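Local coordinates for phosphate-binding protein PstS (Borrelia burgdorferi, PDB 4N13), which binds inorganic phosphate with micromolar affinity as the solute-binding component of an ABC transporter complex that imports phosphate, at residues T240-I243 against D244-T247; S23-L26 against D27-L31. All blocks are in the same frame, centred on the assembly; numbering follows the deposited sequence.

Contact 1 (T240-I243 against D244-T247); sequences TQFI and DFMT
The ring of F242 is met obliquely by M246, one turn further along the helix, and more distantly by F245. The M246 sulfur comes to 3.6 Å from F242 CE2 and stands 4.6 Å from the ring centroid, 55° off the ring normal, a Met-aromatic contact; M246 CG reaches the same ring carbon. The bend at the end of the methionine chain (chi3 71°) turns CE off the line of the side chain. F245 approaches from CD2, 4.5 Å from F242 CE1, also obliquely. Three residues apart and both with CG opposite the backbone N (chi1 -172° for F242), the two rings leave the same side of the helix, where F242 and M246 pack on M29 and F245 meets Y33 of helix 23-36. I243 turns instead to I228 of strand 223-230 and I63 of strand 63-66. On the solvent side, a water donates to Q241 O and to D244 OD2, at 2.8 Å from each oxygen, tying the carboxylate to a carbonyl that already accepts F245 N. At the end of the helix, T247 N donates to I243 O at 3.1 Å, although T247 itself has left helical geometry. These are the last two turns of the amphipathic alpha-helix 237-246, which lies between a neighbouring helix, met by its aromatic flank, and the sheet of a periplasmic-binding-protein lobe, met by I243 and M246.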
# COMPACT_ATOMS: atom_id res chain seq x y z
N THR A 240 -21.67 -2.35 -13.02
CA THR A 240 -21.13 -1.15 -13.65
C THR A 240 -21.49 0.10 -12.86
O THR A 240 -20.65 0.97 -12.66
CB THR A 240 -21.68 -1.05 -15.06
OG1 THR A 240 -21.30 -2.23 -15.76
CG2 THR A 240 -21.16 0.17 -15.79
N GLN A 241 -22.72 0.19 -12.40
CA GLN A 241 -23.13 1.35 -11.62
C GLN A 241 -22.32 1.50 -10.34
O GLN A 241 -21.90 2.58 -9.99
CB GLN A 241 -24.60 1.23 -11.25
CG GLN A 241 -25.57 1.43 -12.41
CD GLN A 241 -27.01 1.15 -12.00
OE1 GLN A 241 -27.28 0.18 -11.29
NE2 GLN A 241 -27.92 1.99 -12.43
N PHE A 242 -22.15 0.42 -9.60
CA PHE A 242 -21.43 0.54 -8.34
C PHE A 242 -19.96 0.89 -8.58
O PHE A 242 -19.40 1.71 -7.87
CB PHE A 242 -21.55 -0.71 -7.46
CG PHE A 242 -20.97 -0.51 -6.09
CD1 PHE A 242 -21.60 0.34 -5.21
CD2 PHE A 242 -19.77 -1.09 -5.71
CE1 PHE A 242 -21.09 0.59 -3.98
CE2 PHE A 242 -19.25 -0.85 -4.45
CZ PHE A 242 -19.92 -0.01 -3.59
N ILE A 243 -19.33 0.27 -9.57
CA ILE A 243 -17.94 0.59 -9.90
C ILE A 243 -17.80 2.05 -10.31
O ILE A 243 -16.85 2.73 -9.90
CB ILE A 243 -17.41 -0.37 -10.98
CG1 ILE A 243 -17.38 -1.78 -10.40
CG2 ILE A 243 -16.06 0.12 -11.50
CD1 ILE A 243 -16.98 -2.86 -11.38
N ASP A 244 -18.77 2.54 -11.08
CA ASP A 244 -18.78 3.95 -11.47
C ASP A 244 -18.86 4.86 -10.24
O ASP A 244 -18.21 5.90 -10.18
CB ASP A 244 -19.95 4.21 -12.40
CG ASP A 244 -20.09 5.65 -12.78
OD1 ASP A 244 -19.22 6.15 -13.52
OD2 ASP A 244 -21.06 6.29 -12.33
N PHE A 245 -19.59 4.45 -9.21
CA PHE A 245 -19.62 5.21 -7.96
C PHE A 245 -18.27 5.16 -7.24
O PHE A 245 -17.78 6.17 -6.73
CB PHE A 245 -20.74 4.73 -7.05
CG PHE A 245 -20.78 5.47 -5.74
CD1 PHE A 245 -21.32 6.75 -5.66
CD2 PHE A 245 -20.24 4.92 -4.59
CE1 PHE A 245 -21.33 7.45 -4.47
CE2 PHE A 245 -20.25 5.62 -3.40
CZ PHE A 245 -20.80 6.88 -3.34
N MET A 246 -17.65 3.99 -7.19
CA MET A 246 -16.36 3.82 -6.52
C MET A 246 -15.29 4.77 -7.06
O MET A 246 -14.43 5.23 -6.30
CB MET A 246 -15.87 2.38 -6.63
CG MET A 246 -16.70 1.36 -5.83
SD MET A 246 -15.97 -0.29 -5.90
CE MET A 246 -14.51 -0.01 -4.84
N THR A 247 -15.33 5.00 -8.37
CA THR A 247 -14.33 5.81 -9.05
C THR A 247 -14.81 7.26 -9.28
O THR A 247 -14.14 8.03 -9.94
CB THR A 247 -13.89 5.15 -10.37
OG1 THR A 247 -15.02 5.00 -11.23
CG2 THR A 247 -13.28 3.78 -10.11
O HOH W 1 -23.01 5.10 -10.72

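Contact 2 (S23-L26 against D27-L31); sequences SPIL and DEMIL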
# COMPACT_ATOMS: atom_id res chain seq x y z
N SER A 23 -12.23 -2.53 4.22
CA SER A 23 -13.59 -2.73 4.69
C SER A 23 -14.38 -1.45 5.00
O SER A 23 -15.49 -1.30 4.52
CB SER A 23 -13.63 -3.67 5.89
OG SER A 23 -13.21 -4.96 5.50
N PRO A 24 -13.85 -0.53 5.83
CA PRO A 24 -14.72 0.62 6.13
C PRO A 24 -14.90 1.57 4.94
O PRO A 24 -15.89 2.29 4.91
CB PRO A 24 -14.03 1.28 7.33
CG PRO A 24 -12.62 0.82 7.27
CD PRO A 24 -12.64 -0.55 6.67
N ILE A 25 -13.99 1.56 3.98
CA ILE A 25 -14.19 2.31 2.74
C ILE A 25 -15.31 1.69 1.94
O ILE A 25 -16.23 2.39 1.51
CB ILE A 25 -12.91 2.33 1.90
CG1 ILE A 25 -11.87 3.19 2.64
CG2 ILE A 25 -13.17 2.88 0.50
CD1 ILE A 25 -10.46 3.08 2.11
N LEU A 26 -15.25 0.38 1.71
CA LEU A 26 -16.32 -0.27 0.95
C LEU A 26 -17.66 -0.10 1.67
O LEU A 26 -18.68 0.14 1.05
CB LEU A 26 -16.00 -1.74 0.70
CG LEU A 26 -15.33 -2.04 -0.64
CD1 LEU A 26 -16.31 -1.90 -1.81
CD2 LEU A 26 -14.08 -1.17 -0.87
N ASP A 27 -17.66 -0.23 3.00
CA ASP A 27 -18.90 -0.12 3.76
C ASP A 27 -19.51 1.26 3.61
O ASP A 27 -20.73 1.40 3.41
CB ASP A 27 -18.69 -0.44 5.23
CG ASP A 27 -18.39 -1.92 5.48
OD1 ASP A 27 -18.56 -2.73 4.55
OD2 ASP A 27 -17.97 -2.27 6.60
N GLU A 28 -18.67 2.30 3.70
CA GLU A 28 -19.21 3.64 3.52
C GLU A 28 -19.68 3.86 2.09
O GLU A 28 -20.69 4.52 1.84
CB GLU A 28 -18.19 4.70 3.93
CG GLU A 28 -18.75 6.11 3.80
CD GLU A 28 -17.88 7.19 4.37
OE1 GLU A 28 -16.89 6.87 5.06
OE2 GLU A 28 -18.21 8.37 4.12
N MET A 29 -18.93 3.33 1.12
CA MET A 29 -19.35 3.43 -0.27
C MET A 29 -20.71 2.78 -0.48
O MET A 29 -21.54 3.32 -1.21
CB MET A 29 -18.34 2.81 -1.21
CG MET A 29 -17.06 3.57 -1.40
SD MET A 29 -15.90 2.65 -2.40
CE MET A 29 -14.68 3.91 -2.72
N ILE A 30 -20.92 1.62 0.13
CA ILE A 30 -22.21 0.94 0.03
C ILE A 30 -23.33 1.81 0.57
O ILE A 30 -24.38 1.99 -0.06
CB ILE A 30 -22.15 -0.42 0.76
CG1 ILE A 30 -21.31 -1.41 -0.06
CG2 ILE A 30 -23.56 -0.98 1.01
CD1 ILE A 30 -20.90 -2.66 0.68
N LEU A 31 -23.12 2.37 1.75
CA LEU A 31 -24.20 3.13 2.36
C LEU A 31 -24.44 4.45 1.65
O LEU A 31 -25.58 4.88 1.51
CB LEU A 31 -23.94 3.33 3.86
CG LEU A 31 -24.16 2.03 4.66
CD1 LEU A 31 -23.54 2.09 6.03
CD2 LEU A 31 -25.64 1.69 4.77
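I25 and M29 lie side by side and point the same way, one helical turn apart, with I25 CG2 resting 3.7 Å from the terminal methyl CE of M29. The methionine is extended to its end (chi3 169°), which carries CE along the isoleucine branch, while its CG passes 3.2 Å from I25 O, the carbonyl that accepts M29 N. L26 touches the methionine more loosely, its CD2 4.5 Å from M29 SD. These apolar groups are covered by other parts of the lobe: M29 reaches helices 237-246 and 249-257, I25 meets F260, and L26 touches Y44 of strand 40-45. I30 folds back over the preceding turn, where CG1 comes to 3.2 Å from L26 O.

The polar residues are turned differently. D27 keeps CG beside its own backbone N (chi1 -70°), bringing the carboxylate back over S23 O, with CG 3.1 Å from that oxygen; the bond to S23 O is made by D27 N, at 2.9 Å. The extended chain of E28 runs out to Q258, whose NE2 bonds to P24 O and weakly to E28 OE1. P24 O also receives E28 N, which lies 41° out of the carbonyl plane. Residues 23-31 form the first turns of helix 23-36 in a beta-alpha-beta unit between the parallel strands 12-18 and 40-45, beginning just beyond the phosphate-binding residues inferred by similarity, S19, T20 and T21.

In the fold
Each contact lies within one helix, contact 1 in 237-246 and contact 2 in 23-36, and the two helices pack together with contact centres about 13 Å apart. M29 of contact 2 carries most of the approaches between them: M246 CG lies 3.8 Å from M29 SD, and F245 CE2 comes to 3.4 Å from M29 O. M246 CE also meets L26 CD1 at 4.0 Å, joining the end of one helix to the start of the other. Contact 2 is nearer the proposed phosphate site, with the side chain of S23 about 5 Å from that of T20, whereas that of M246 in contact 1 stands about 10 Å from that of S19. Contact 1 therefore packs on the helix that follows S19, T20 and T21, the residues that probably bind phosphate.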